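Local coordinates for aeromonas extracellular serine protease (Aeromonas sobria, PDB 3WQB), which preferentially cleaves peptide bonds that follow two basic residues, at least one of them lysine, as a calcium-binding, kexin- and furin-like secreted serine protease, at residues A[187-192]-A[528-533]; A[238-243]-A[271-276]; A[439-444]-A[462-467]; A[480-485]-A[582-587]. The protein carries 1 engineered substitution. One frame throughout, in Å; residues are numbered along the deposited sequence.

Interaction 2 lies within the subtilisin-like domain, interactions 3 and 4 within the P-domain, and interaction 1 joins the two: it sets the loop leading into helix 191-205 against strand 527-535. Its centre lies 19 Å from that of interaction 2, which joins two subtilase loops. Strand 527-535 pairs with strand 471-482, which in turn pairs with strand 583-595, so interactions 1 and 4 touch, notably through the R529-D482 salt bridge. Strand 583-595 also borders strand 436-444 of interaction 3. Along the chain, interaction 2 closes before 3 and 4 open, whereas interactions 1 and 4 interlock; the P-domain sheet that holds interaction 4 is thus also the one applied to the catalytic domain at interaction 1.

Interaction 1: residues A[187-192]-A[528-533]; sequences SANSLD and LRDMRM
Residues 187-192 and 528-533 meet in a domain-domain contact, where the loop entering helix 191-205 of the subtilisin-like domain leans on strand 527-535 of the P-domain β-sheet. The touch is mostly van der Waals. D530 sits where the P-domain chain turns a corner and, with M531, faces V479 in a G1 β-bulge. Its carbonyl lies close to S187, CA of S187 being 3.6 Å from O of D530, while CB of S187 rests 3.5 Å from O of R529. The loop keeps its shape through an ST turn: OG of S187, anti to its own N (chi1 168°), accepts the N-H of N189 at 3.1 Å. The amide of N189 stands across the D530 carboxylate, the planes 81° apart and ND2 of N189 3.7 Å from OD2 of D530. A188 supplies the buried centre of the contact. R532 turns at its third torsion (57°), and its guanidinium is held by D197, the P248 carbonyl and S251, all on the subtilisin-like side; these three partners fix the orientation of the group. The methyl of A188 then covers one guanidinium face, CB of A188 standing 3.4 Å from CZ of R532, over the centre of the plane.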
loop_
_atom_site.group_PDB
_atom_site.type_symbol
_atom_site.label_atom_id
_atom_site.label_comp_id
_atom_site.label_asym_id
_atom_site.label_seq_id
_atom_site.Cartn_x
_atom_site.Cartn_y
_atom_site.Cartn_z
ATOM N N SER A 187 11.930 1.558 11.048
ATOM C CA SER A 187 12.740 2.402 10.184
ATOM C C SER A 187 12.584 1.950 8.723
ATOM O O SER A 187 12.374 0.765 8.452
ATOM C CB SER A 187 14.204 2.318 10.615
ATOM O OG SER A 187 15.046 2.904 9.644
ATOM N N ALA A 188 12.671 2.886 7.778
ATOM C CA ALA A 188 12.594 2.525 6.358
ATOM C C ALA A 188 13.979 2.322 5.730
ATOM O O ALA A 188 14.102 2.018 4.538
ATOM C CB ALA A 188 11.796 3.574 5.590
ATOM N N ASN A 189 15.012 2.451 6.556
ATOM C CA ASN A 189 16.396 2.481 6.085
ATOM C C ASN A 189 17.151 1.154 6.043
ATOM O O ASN A 189 18.336 1.134 5.698
ATOM C CB ASN A 189 17.188 3.512 6.892
ATOM C CG ASN A 189 16.716 4.925 6.646
ATOM O OD1 ASN A 189 16.550 5.347 5.494
ATOM N ND2 ASN A 189 16.498 5.668 7.723
ATOM N N SER A 190 16.481 0.054 6.375
ATOM C CA SER A 190 17.101 -1.266 6.300
ATOM C C SER A 190 17.543 -1.550 4.861
ATOM O O SER A 190 16.980 -1.008 3.910
ATOM C CB SER A 190 16.148 -2.348 6.801
ATOM O OG SER A 190 15.023 -2.464 5.951
ATOM N N LEU A 191 18.554 -2.395 4.705
ATOM C CA LEU A 191 19.099 -2.663 3.379
ATOM C C LEU A 191 18.093 -3.291 2.419
ATOM O O LEU A 191 18.091 -2.965 1.232
ATOM C CB LEU A 191 20.349 -3.524 3.485
ATOM C CG LEU A 191 21.603 -2.830 4.031
ATOM C CD1 LEU A 191 22.745 -3.809 3.997
ATOM C CD2 LEU A 191 21.959 -1.576 3.237
ATOM N N ASP A 192 17.223 -4.161 2.925
ATOM C CA ASP A 192 16.222 -4.791 2.068
ATOM C C ASP A 192 15.298 -3.733 1.468
ATOM O O ASP A 192 14.953 -3.805 0.292
ATOM C CB ASP A 192 15.432 -5.895 2.807
ATOM C CG ASP A 192 14.444 -5.348 3.814
ATOM O OD1 ASP A 192 14.884 -4.779 4.830
ATOM O OD2 ASP A 192 13.222 -5.482 3.577
ATOM N N LEU A 528 10.025 6.287 18.338
ATOM C CA LEU A 528 10.230 6.238 16.895
ATOM C C LEU A 528 11.701 6.416 16.600
ATOM O O LEU A 528 12.362 7.222 17.245
ATOM C CB LEU A 528 9.442 7.352 16.203
ATOM C CG LEU A 528 7.929 7.426 16.434
ATOM C CD1 LEU A 528 7.337 8.546 15.592
ATOM C CD2 LEU A 528 7.252 6.096 16.132
ATOM N N ARG A 529 12.200 5.657 15.629
ATOM C CA ARG A 529 13.585 5.770 15.179
ATOM C C ARG A 529 13.582 5.824 13.654
ATOM O O ARG A 529 13.382 4.799 12.992
ATOM C CB ARG A 529 14.433 4.587 15.679
ATOM C CG ARG A 529 14.696 4.551 17.197
ATOM C CD ARG A 529 15.434 5.803 17.668
ATOM N NE ARG A 529 15.770 5.779 19.093
ATOM C CZ ARG A 529 14.971 6.214 20.066
ATOM N NH1 ARG A 529 13.766 6.702 19.790
ATOM N NH2 ARG A 529 15.378 6.164 21.322
ATOM N N ASP A 530 13.763 7.026 13.107
ATOM C CA ASP A 530 13.694 7.258 11.653
ATOM C C ASP A 530 12.428 6.648 11.039
ATOM O O ASP A 530 12.471 6.006 9.985
ATOM C CB ASP A 530 14.937 6.715 10.929
ATOM C CG ASP A 530 16.212 7.479 11.249
ATOM O OD1 ASP A 530 16.142 8.660 11.642
ATOM O OD2 ASP A 530 17.296 6.877 11.077
ATOM N N MET A 531 11.298 6.827 11.715
ATOM C CA MET A 531 10.042 6.370 11.142
ATOM C C MET A 531 9.661 7.308 10.006
ATOM O O MET A 531 9.596 8.517 10.196
ATOM C CB MET A 531 8.923 6.316 12.171
ATOM C CG MET A 531 7.667 5.729 11.556
ATOM S SD MET A 531 6.249 5.719 12.627
ATOM C CE MET A 531 4.944 5.953 11.430
ATOM N N ARG A 532 9.413 6.740 8.830
ATOM C CA ARG A 532 9.146 7.543 7.643
ATOM C C ARG A 532 7.650 7.701 7.391
ATOM O O ARG A 532 6.862 6.755 7.581
ATOM C CB ARG A 532 9.843 6.962 6.407
ATOM C CG ARG A 532 9.887 7.925 5.225
ATOM C CD ARG A 532 10.637 7.353 4.048
ATOM N NE ARG A 532 10.035 6.091 3.631
ATOM C CZ ARG A 532 10.604 5.214 2.815
ATOM N NH1 ARG A 532 11.811 5.452 2.317
ATOM N NH2 ARG A 532 9.963 4.091 2.506
ATOM N N MET A 533 7.271 8.915 6.986
ATOM C CA MET A 533 5.900 9.218 6.592
ATOM C C MET A 533 5.934 10.071 5.330
ATOM O O MET A 533 6.908 10.794 5.085
ATOM C CB MET A 533 5.166 9.958 7.710
ATOM C CG MET A 533 4.984 9.132 8.971
ATOM S SD MET A 533 4.840 10.114 10.481
ATOM C CE MET A 533 6.543 10.581 10.724
#

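Interaction 2: residues A[238-243]-A[271-276]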
loop_
_atom_site.group_PDB
_atom_site.type_symbol
_atom_site.label_atom_id
_atom_site.label_comp_id
_atom_site.label_asym_id
_atom_site.label_seq_id
_atom_site.Cartn_x
_atom_site.Cartn_y
_atom_site.Cartn_z
ATOM N N LYS A 238 -13.444 8.041 15.859
ATOM C CA LYS A 238 -13.420 7.209 14.656
ATOM C C LYS A 238 -12.199 7.512 13.775
ATOM O O LYS A 238 -12.311 7.932 12.621
ATOM C CB LYS A 238 -14.733 7.346 13.884
ATOM C CG LYS A 238 -15.942 6.843 14.671
ATOM C CD LYS A 238 -17.247 7.150 13.953
ATOM C CE LYS A 238 -18.455 6.638 14.736
ATOM N NZ LYS A 238 -18.575 5.160 14.694
ATOM N N LEU A 239 -11.026 7.285 14.354
ATOM C CA LEU A 239 -9.747 7.385 13.659
ATOM C C LEU A 239 -9.316 5.997 13.213
ATOM O O LEU A 239 -9.617 5.015 13.886
ATOM C CB LEU A 239 -8.701 7.956 14.612
ATOM C CG LEU A 239 -8.946 9.410 15.035
ATOM C CD1 LEU A 239 -7.975 9.839 16.107
ATOM C CD2 LEU A 239 -8.844 10.343 13.843
ATOM N N PRO A 240 -8.592 5.904 12.088
ATOM C CA PRO A 240 -8.170 4.578 11.642
ATOM C C PRO A 240 -7.252 3.908 12.655
ATOM O O PRO A 240 -6.398 4.560 13.266
ATOM C CB PRO A 240 -7.396 4.884 10.351
ATOM C CG PRO A 240 -6.904 6.290 10.548
ATOM C CD PRO A 240 -8.058 6.972 11.222
ATOM N N PHE A 241 -7.416 2.604 12.832
ATOM C CA PHE A 241 -6.470 1.863 13.642
ATOM C C PHE A 241 -5.143 1.799 12.873
ATOM O O PHE A 241 -4.076 2.097 13.413
ATOM C CB PHE A 241 -7.049 0.479 13.964
ATOM C CG PHE A 241 -6.345 -0.258 15.084
ATOM C CD1 PHE A 241 -5.870 0.407 16.217
ATOM C CD2 PHE A 241 -6.196 -1.641 15.019
ATOM C CE1 PHE A 241 -5.250 -0.303 17.254
ATOM C CE2 PHE A 241 -5.578 -2.353 16.049
ATOM C CZ PHE A 241 -5.113 -1.681 17.172
ATOM N N GLU A 242 -5.216 1.426 11.601
ATOM C CA GLU A 242 -4.059 1.473 10.719
ATOM C C GLU A 242 -4.060 2.737 9.872
ATOM O O GLU A 242 -4.822 2.862 8.916
ATOM C CB GLU A 242 -4.047 0.240 9.830
ATOM C CG GLU A 242 -2.854 0.126 8.923
ATOM C CD GLU A 242 -2.791 -1.225 8.301
ATOM O OE1 GLU A 242 -2.147 -2.110 8.904
ATOM O OE2 GLU A 242 -3.411 -1.414 7.234
ATOM N N ASN A 243 -3.218 3.686 10.254
ATOM C CA ASN A 243 -2.884 4.774 9.372
ATOM C C ASN A 243 -1.973 4.203 8.292
ATOM O O ASN A 243 -1.092 3.394 8.589
ATOM C CB ASN A 243 -2.190 5.873 10.163
ATOM C CG ASN A 243 -1.919 7.098 9.341
ATOM O OD1 ASN A 243 -1.066 7.080 8.453
ATOM N ND2 ASN A 243 -2.620 8.182 9.639
ATOM N N SER A 271 -11.121 0.309 4.950
ATOM C CA SER A 271 -9.928 0.885 4.294
ATOM C C SER A 271 -9.031 1.689 5.224
ATOM O O SER A 271 -9.503 2.575 5.940
ATOM C CB SER A 271 -10.314 1.799 3.133
ATOM O OG SER A 271 -9.163 2.145 2.360
ATOM N N SER A 272 -7.730 1.401 5.173
ATOM C CA SER A 272 -6.760 2.280 5.806
ATOM C C SER A 272 -6.740 3.615 5.076
ATOM O O SER A 272 -7.137 3.700 3.907
ATOM C CB SER A 272 -5.372 1.647 5.808
ATOM O OG SER A 272 -5.387 0.441 6.563
ATOM N N VAL A 273 -6.310 4.664 5.776
ATOM C CA VAL A 273 -6.297 6.023 5.235
ATOM C C VAL A 273 -5.104 6.757 5.810
ATOM O O VAL A 273 -4.505 6.305 6.788
ATOM C CB VAL A 273 -7.606 6.806 5.566
ATOM C CG1 VAL A 273 -8.823 6.093 4.983
ATOM C CG2 VAL A 273 -7.783 7.034 7.075
ATOM N N GLY A 274 -4.738 7.877 5.193
ATOM C CA GLY A 274 -3.605 8.667 5.677
ATOM C C GLY A 274 -3.133 9.679 4.652
ATOM O O GLY A 274 -3.628 9.724 3.525
ATOM N N SER A 275 -2.176 10.505 5.058
ATOM C CA SER A 275 -1.686 11.589 4.204
ATOM C C SER A 275 -0.960 11.107 2.957
ATOM O O SER A 275 -0.735 11.887 2.019
ATOM C CB SER A 275 -0.790 12.530 4.994
ATOM O OG SER A 275 0.363 11.863 5.475
ATOM N N ASN A 276 -0.579 9.828 2.961
ATOM C CA ASN A 276 0.111 9.217 1.823
ATOM C C ASN A 276 -0.786 8.515 0.819
ATOM O O ASN A 276 -0.287 7.988 -0.161
ATOM C CB ASN A 276 1.203 8.259 2.295
ATOM C CG ASN A 276 0.672 7.128 3.136
ATOM O OD1 ASN A 276 -0.255 7.304 3.930
ATOM N ND2 ASN A 276 1.293 5.963 3.007
HETATM O O HOH W 1 -1.713 10.359 7.909
#
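V273 and S272 bury the most surface here, with N243 next, and each meets the other loop in its own way. One methyl of V273 lies against the ring of P240, CG2 of V273 being 3.7 Å from CG of P240, and the two side chains cross at about a right angle. With chi1 at -60°, CG2 is the branch set between the backbone N and the carbonyl carbon, and it is this branch that reaches the proline. V273 also touches L396 of strand 390-396. S272 makes the polar link: its OG donates to OE2 of E242 at 2.8 Å, meeting the carboxylate on the anti side and 17° out of its plane. E242 reaches the serine with an extended chain, CG anti to N (chi1 -177°), while its other oxygen, OE1, bonds to S181. OG of S272 is engaged a second time by the N-H of G219, so both ends of this buried bond have further partners. These two loops belong to the α/β subtilase domain: 238-243 precedes strand 255-261 of its parallel sheet, and 271-276 leads into the edge strand 277-282. The side chain of E242 is about 11 Å from that of A336, the engineered replacement at the predicted charge-relay position. At N243, CA approaches O of V273 at 3.4 Å in a CA-H...O contact. The amide beyond it is anchored elsewhere, OD1 taking the N-H of N245 and ND2 bonding to S505. ND2 of N243 also donates to a water at 2.9 Å, and that water accepts the N-H of S275 as well.

Interaction 3: residues A[439-444]-A[462-467]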
loop_
_atom_site.group_PDB
_atom_site.type_symbol
_atom_site.label_atom_id
_atom_site.label_comp_id
_atom_site.label_asym_id
_atom_site.label_seq_id
_atom_site.Cartn_x
_atom_site.Cartn_y
_atom_site.Cartn_z
ATOM N N PRO A 439 18.037 17.261 -1.154
ATOM C CA PRO A 439 18.730 16.544 -0.092
ATOM C C PRO A 439 17.911 16.556 1.202
ATOM O O PRO A 439 17.243 17.549 1.504
ATOM C CB PRO A 439 20.021 17.349 0.089
ATOM C CG PRO A 439 20.223 18.044 -1.212
ATOM C CD PRO A 439 18.852 18.349 -1.724
ATOM N N TRP A 440 17.953 15.448 1.933
ATOM C CA TRP A 440 17.367 15.389 3.269
ATOM C C TRP A 440 17.962 16.513 4.115
ATOM O O TRP A 440 19.178 16.767 4.065
ATOM C CB TRP A 440 17.681 14.053 3.937
ATOM C CG TRP A 440 16.881 12.879 3.466
ATOM C CD1 TRP A 440 17.279 11.920 2.584
ATOM C CD2 TRP A 440 15.554 12.515 3.881
ATOM N NE1 TRP A 440 16.286 10.992 2.409
ATOM C CE2 TRP A 440 15.217 11.327 3.201
ATOM C CE3 TRP A 440 14.616 13.088 4.750
ATOM C CZ2 TRP A 440 13.976 10.698 3.360
ATOM C CZ3 TRP A 440 13.389 12.457 4.920
ATOM C CH2 TRP A 440 13.080 11.275 4.227
ATOM N N GLN A 441 17.095 17.209 4.845
ATOM C CA GLN A 441 17.510 18.193 5.829
ATOM C C GLN A 441 17.158 17.648 7.197
ATOM O O GLN A 441 15.977 17.426 7.498
ATOM C CB GLN A 441 16.810 19.534 5.610
ATOM C CG GLN A 441 17.308 20.259 4.400
ATOM C CD GLN A 441 16.887 21.715 4.331
ATOM O OE1 GLN A 441 16.318 22.298 5.275
ATOM N NE2 GLN A 441 17.172 22.319 3.200
ATOM N N LYS A 442 18.188 17.420 8.012
ATOM C CA LYS A 442 18.015 16.858 9.351
ATOM C C LYS A 442 18.046 17.952 10.405
ATOM O O LYS A 442 18.905 18.840 10.380
ATOM C CB LYS A 442 19.084 15.794 9.645
ATOM C CG LYS A 442 18.870 15.058 10.972
ATOM C CD LYS A 442 19.665 13.767 11.049
ATOM C CE LYS A 442 19.294 12.979 12.298
ATOM N NZ LYS A 442 19.817 11.582 12.260
ATOM N N ILE A 443 17.106 17.868 11.338
ATOM C CA ILE A 443 17.008 18.813 12.436
ATOM C C ILE A 443 17.096 18.027 13.737
ATOM O O ILE A 443 16.165 17.309 14.098
ATOM C CB ILE A 443 15.676 19.620 12.389
ATOM C CG1 ILE A 443 15.465 20.281 11.017
ATOM C CG2 ILE A 443 15.639 20.663 13.501
ATOM C CD1 ILE A 443 14.697 19.429 10.020
ATOM N N ASN A 444 18.226 18.150 14.430
ATOM C CA ASN A 444 18.366 17.584 15.763
ATOM C C ASN A 444 17.784 18.557 16.780
ATOM O O ASN A 444 18.091 19.750 16.751
ATOM C CB ASN A 444 19.834 17.292 16.090
ATOM C CG ASN A 444 20.432 16.216 15.200
ATOM O OD1 ASN A 444 19.894 15.115 15.084
ATOM N ND2 ASN A 444 21.556 16.527 14.581
ATOM N N SER A 462 9.003 21.963 15.662
ATOM C CA SER A 462 10.339 22.167 15.128
ATOM C C SER A 462 10.232 22.591 13.674
ATOM O O SER A 462 9.452 22.029 12.914
ATOM C CB SER A 462 11.162 20.887 15.295
ATOM O OG SER A 462 12.432 20.983 14.666
ATOM N N THR A 463 11.024 23.588 13.299
ATOM C CA THR A 463 10.930 24.219 11.987
ATOM C C THR A 463 12.253 24.187 11.227
ATOM O O THR A 463 13.315 24.304 11.829
ATOM C CB THR A 463 10.439 25.675 12.162
ATOM O OG1 THR A 463 9.136 25.664 12.769
ATOM C CG2 THR A 463 10.382 26.409 10.836
ATOM N N THR A 464 12.176 24.002 9.910
ATOM C CA THR A 464 13.333 24.103 9.024
ATOM C C THR A 464 12.956 24.905 7.786
ATOM O O THR A 464 11.799 24.902 7.360
ATOM C CB THR A 464 13.889 22.703 8.639
ATOM O OG1 THR A 464 15.161 22.834 7.989
ATOM C CG2 THR A 464 12.937 21.947 7.717
ATOM N N ARG A 465 13.930 25.589 7.204
ATOM C CA ARG A 465 13.706 26.332 5.974
ATOM C C ARG A 465 14.204 25.558 4.764
ATOM O O ARG A 465 15.321 25.039 4.757
ATOM C CB ARG A 465 14.402 27.698 6.018
ATOM C CG ARG A 465 14.098 28.548 4.797
ATOM C CD ARG A 465 14.587 29.977 4.945
ATOM N NE ARG A 465 14.244 30.768 3.759
ATOM C CZ ARG A 465 15.013 30.928 2.684
ATOM N NH1 ARG A 465 16.213 30.359 2.606
ATOM N NH2 ARG A 465 14.569 31.663 1.672
ATOM N N ILE A 466 13.359 25.489 3.741
ATOM C CA ILE A 466 13.777 25.002 2.429
ATOM C C ILE A 466 14.058 26.226 1.555
ATOM O O ILE A 466 13.166 27.050 1.322
ATOM C CB ILE A 466 12.688 24.087 1.792
ATOM C CG1 ILE A 466 12.488 22.797 2.615
ATOM C CG2 ILE A 466 12.990 23.807 0.312
ATOM C CD1 ILE A 466 13.640 21.805 2.579
ATOM N N ALA A 467 15.296 26.352 1.081
ATOM C CA ALA A 467 15.707 27.546 0.338
ATOM C C ALA A 467 15.356 27.484 -1.140
ATOM O O ALA A 467 15.099 28.519 -1.763
ATOM C CB ALA A 467 17.204 27.781 0.504
#
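The hydroxyl of S462 is pinned by the indole N-H of W588, and OG of S462 also lies 3.4 Å from CG2 of I443. S462 sends this OG anti to its own N (chi1 174°), and the same tryptophan touches I443 from strand 583-595. Next along, the other branch of I443 meets T464: CD1 of I443 lies 3.6 Å from CB of T464, and the two side chains cross obliquely. The second torsion of I443 stands at 91°, away from a staggered value, and carries CD1 toward the threonine. These contacts join the two sheets of the P-domain, a jelly-roll-like β-sandwich, and are partly buried. Strand 441-444 and strand 462-466 do not pair with each other; they run nearly antiparallel, 152° between their directions, with axes 8.3 Å apart at closest. Strand 436-444 hydrogen-bonds to strand 583-595, and strand 460-466 to strand 545-553, so the contact lies between two sheets and is made by side chains. Alternate residues Q441 and I443 face the other strand, while K442 and N444 point away from it; T464 likewise faces across, with T463 and R465 turned away. Q441 has more of its surface buried by the other strand than any other residue of the contact. Its extended chain brings the end amide to T464, the backbone of R465 and the terminal methyl of I466, CD1 of I466 being 3.7 Å from CD of Q441.

Interaction 4: residues A[480-485]-A[582-587]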
loop_
_atom_site.group_PDB
_atom_site.type_symbol
_atom_site.label_atom_id
_atom_site.label_comp_id
_atom_site.label_asym_id
_atom_site.label_seq_id
_atom_site.Cartn_x
_atom_site.Cartn_y
_atom_site.Cartn_z
ATOM N N SER A 480 12.304 10.829 14.826
ATOM C CA SER A 480 12.845 10.085 15.959
ATOM C C SER A 480 12.406 10.778 17.236
ATOM O O SER A 480 12.548 11.992 17.373
ATOM C CB SER A 480 14.371 10.009 15.886
ATOM O OG SER A 480 14.753 9.287 14.727
ATOM N N LEU A 481 11.839 9.999 18.154
ATOM C CA LEU A 481 11.370 10.517 19.433
ATOM C C LEU A 481 11.271 9.383 20.442
ATOM O O LEU A 481 11.195 8.210 20.069
ATOM C CB LEU A 481 10.023 11.254 19.280
ATOM C CG LEU A 481 8.795 10.502 18.758
ATOM C CD1 LEU A 481 8.129 9.691 19.870
ATOM C CD2 LEU A 481 7.800 11.495 18.175
ATOM N N ASP A 482 11.268 9.751 21.720
ATOM C CA ASP A 482 10.943 8.817 22.796
ATOM C C ASP A 482 9.584 9.150 23.372
ATOM O O ASP A 482 9.282 10.318 23.628
ATOM C CB ASP A 482 11.975 8.896 23.920
ATOM C CG ASP A 482 13.333 8.344 23.524
ATOM O OD1 ASP A 482 13.423 7.550 22.562
ATOM O OD2 ASP A 482 14.316 8.697 24.205
ATOM N N HIS A 483 8.767 8.121 23.567
ATOM C CA HIS A 483 7.464 8.262 24.208
ATOM C C HIS A 483 6.951 6.888 24.591
ATOM O O HIS A 483 7.026 5.944 23.801
ATOM C CB HIS A 483 6.460 8.949 23.277
ATOM C CG HIS A 483 5.198 9.369 23.957
ATOM N ND1 HIS A 483 4.175 8.491 24.236
ATOM C CD2 HIS A 483 4.786 10.581 24.397
ATOM C CE1 HIS A 483 3.195 9.138 24.843
ATOM N NE2 HIS A 483 3.537 10.410 24.946
ATOM N N GLN A 484 6.432 6.785 25.811
ATOM C CA GLN A 484 6.048 5.499 26.389
ATOM C C GLN A 484 4.705 4.923 25.913
ATOM O O GLN A 484 4.416 3.758 26.165
ATOM C CB GLN A 484 6.047 5.580 27.920
ATOM C CG GLN A 484 7.400 5.827 28.560
ATOM C CD GLN A 484 7.269 6.227 30.017
ATOM O OE1 GLN A 484 6.358 6.972 30.396
ATOM N NE2 GLN A 484 8.182 5.732 30.844
ATOM N N ARG A 485 3.885 5.737 25.255
ATOM C CA ARG A 485 2.616 5.269 24.684
ATOM C C ARG A 485 2.372 5.898 23.312
ATOM O O ARG A 485 1.601 6.847 23.152
ATOM C CB ARG A 485 1.447 5.504 25.647
ATOM C CG ARG A 485 0.151 4.866 25.171
ATOM C CD ARG A 485 -0.914 4.793 26.257
ATOM N NE ARG A 485 -1.533 6.090 26.506
ATOM C CZ ARG A 485 -2.760 6.259 26.989
ATOM N NH1 ARG A 485 -3.517 5.205 27.312
ATOM N NH2 ARG A 485 -3.231 7.493 27.150
ATOM N N PRO A 582 6.993 12.615 30.476
ATOM C CA PRO A 582 6.934 13.268 29.171
ATOM C C PRO A 582 7.804 12.559 28.139
ATOM O O PRO A 582 8.794 11.903 28.481
ATOM C CB PRO A 582 7.484 14.674 29.439
ATOM C CG PRO A 582 8.199 14.580 30.760
ATOM C CD PRO A 582 7.469 13.532 31.530
ATOM N N GLY A 583 7.399 12.668 26.881
ATOM C CA GLY A 583 8.215 12.200 25.779
ATOM C C GLY A 583 9.234 13.243 25.376
ATOM O O GLY A 583 9.321 14.319 25.976
ATOM N N LYS A 584 9.998 12.931 24.339
ATOM C CA LYS A 584 11.085 13.781 23.897
ATOM C C LYS A 584 11.224 13.653 22.390
ATOM O O LYS A 584 11.417 12.554 21.889
ATOM C CB LYS A 584 12.387 13.357 24.595
ATOM C CG LYS A 584 13.644 14.087 24.137
ATOM C CD LYS A 584 14.865 13.637 24.930
ATOM C CE LYS A 584 15.371 12.273 24.482
ATOM N NZ LYS A 584 16.680 11.925 25.104
ATOM N N LEU A 585 11.103 14.766 21.673
ATOM C CA LEU A 585 11.440 14.781 20.251
ATOM C C LEU A 585 12.961 14.813 20.122
ATOM O O LEU A 585 13.624 15.675 20.708
ATOM C CB LEU A 585 10.817 15.995 19.555
ATOM C CG LEU A 585 11.082 16.162 18.058
ATOM C CD1 LEU A 585 10.567 14.970 17.237
ATOM C CD2 LEU A 585 10.473 17.454 17.560
ATOM N N ILE A 586 13.500 13.865 19.366
ATOM C CA ILE A 586 14.948 13.720 19.191
ATOM C C ILE A 586 15.424 14.423 17.914
ATOM O O ILE A 586 16.327 15.260 17.947
ATOM C CB ILE A 586 15.367 12.219 19.200
ATOM C CG1 ILE A 586 15.023 11.576 20.549
ATOM C CG2 ILE A 586 16.864 12.058 18.865
ATOM C CD1 ILE A 586 15.016 10.054 20.535
ATOM N N SER A 587 14.809 14.079 16.786
ATOM C CA SER A 587 15.195 14.655 15.512
ATOM C C SER A 587 14.086 14.421 14.519
ATOM O O SER A 587 13.251 13.543 14.706
ATOM C CB SER A 587 16.470 14.000 14.978
ATOM O OG SER A 587 16.244 12.655 14.613
#
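This is antiparallel β-pairing within the P-domain sheet: strand 471-482 runs beside strand 583-595, interrupted by a classic β-bulge at I586 and S587, both facing S480. The tight part is the backbone. The carbonyl O of S480 is gripped by two donors from the same face of its plane, N of I586 at 2.9 Å and N of S587 at 3.1 Å, while N of S480 donates to O of S587. Past the bulge D482 and K584 form a hydrogen-bonded pair, with N of K584 2.8 Å from O of D482 and both bonds in the carbonyl plane. L481 and L585, the non-hydrogen-bonded pair between, turn to the buried face, where L481 also packs on L489 and L528. G583 passes close to H483, whose ring bonds through NE2 to D553, a ligand of the third calcium ion; H483, just past the strand end, thus stands in that ion's second shell.

On the other face, the end with D482 and K584 is looser and more exposed. These two side chains point the same way side by side, but NZ of K584 stays 4.1 Å from OD2 of D482, beyond a salt bridge. The carboxylate is instead bridged to R529 and K526, which probably favours its ionised form. The I586 side chain runs at a slant to that of D482, CG1 anti to the carbonyl carbon (chi1 -62°), and its terminal methyl CD1 ends 3.6 Å from OD1 of D482.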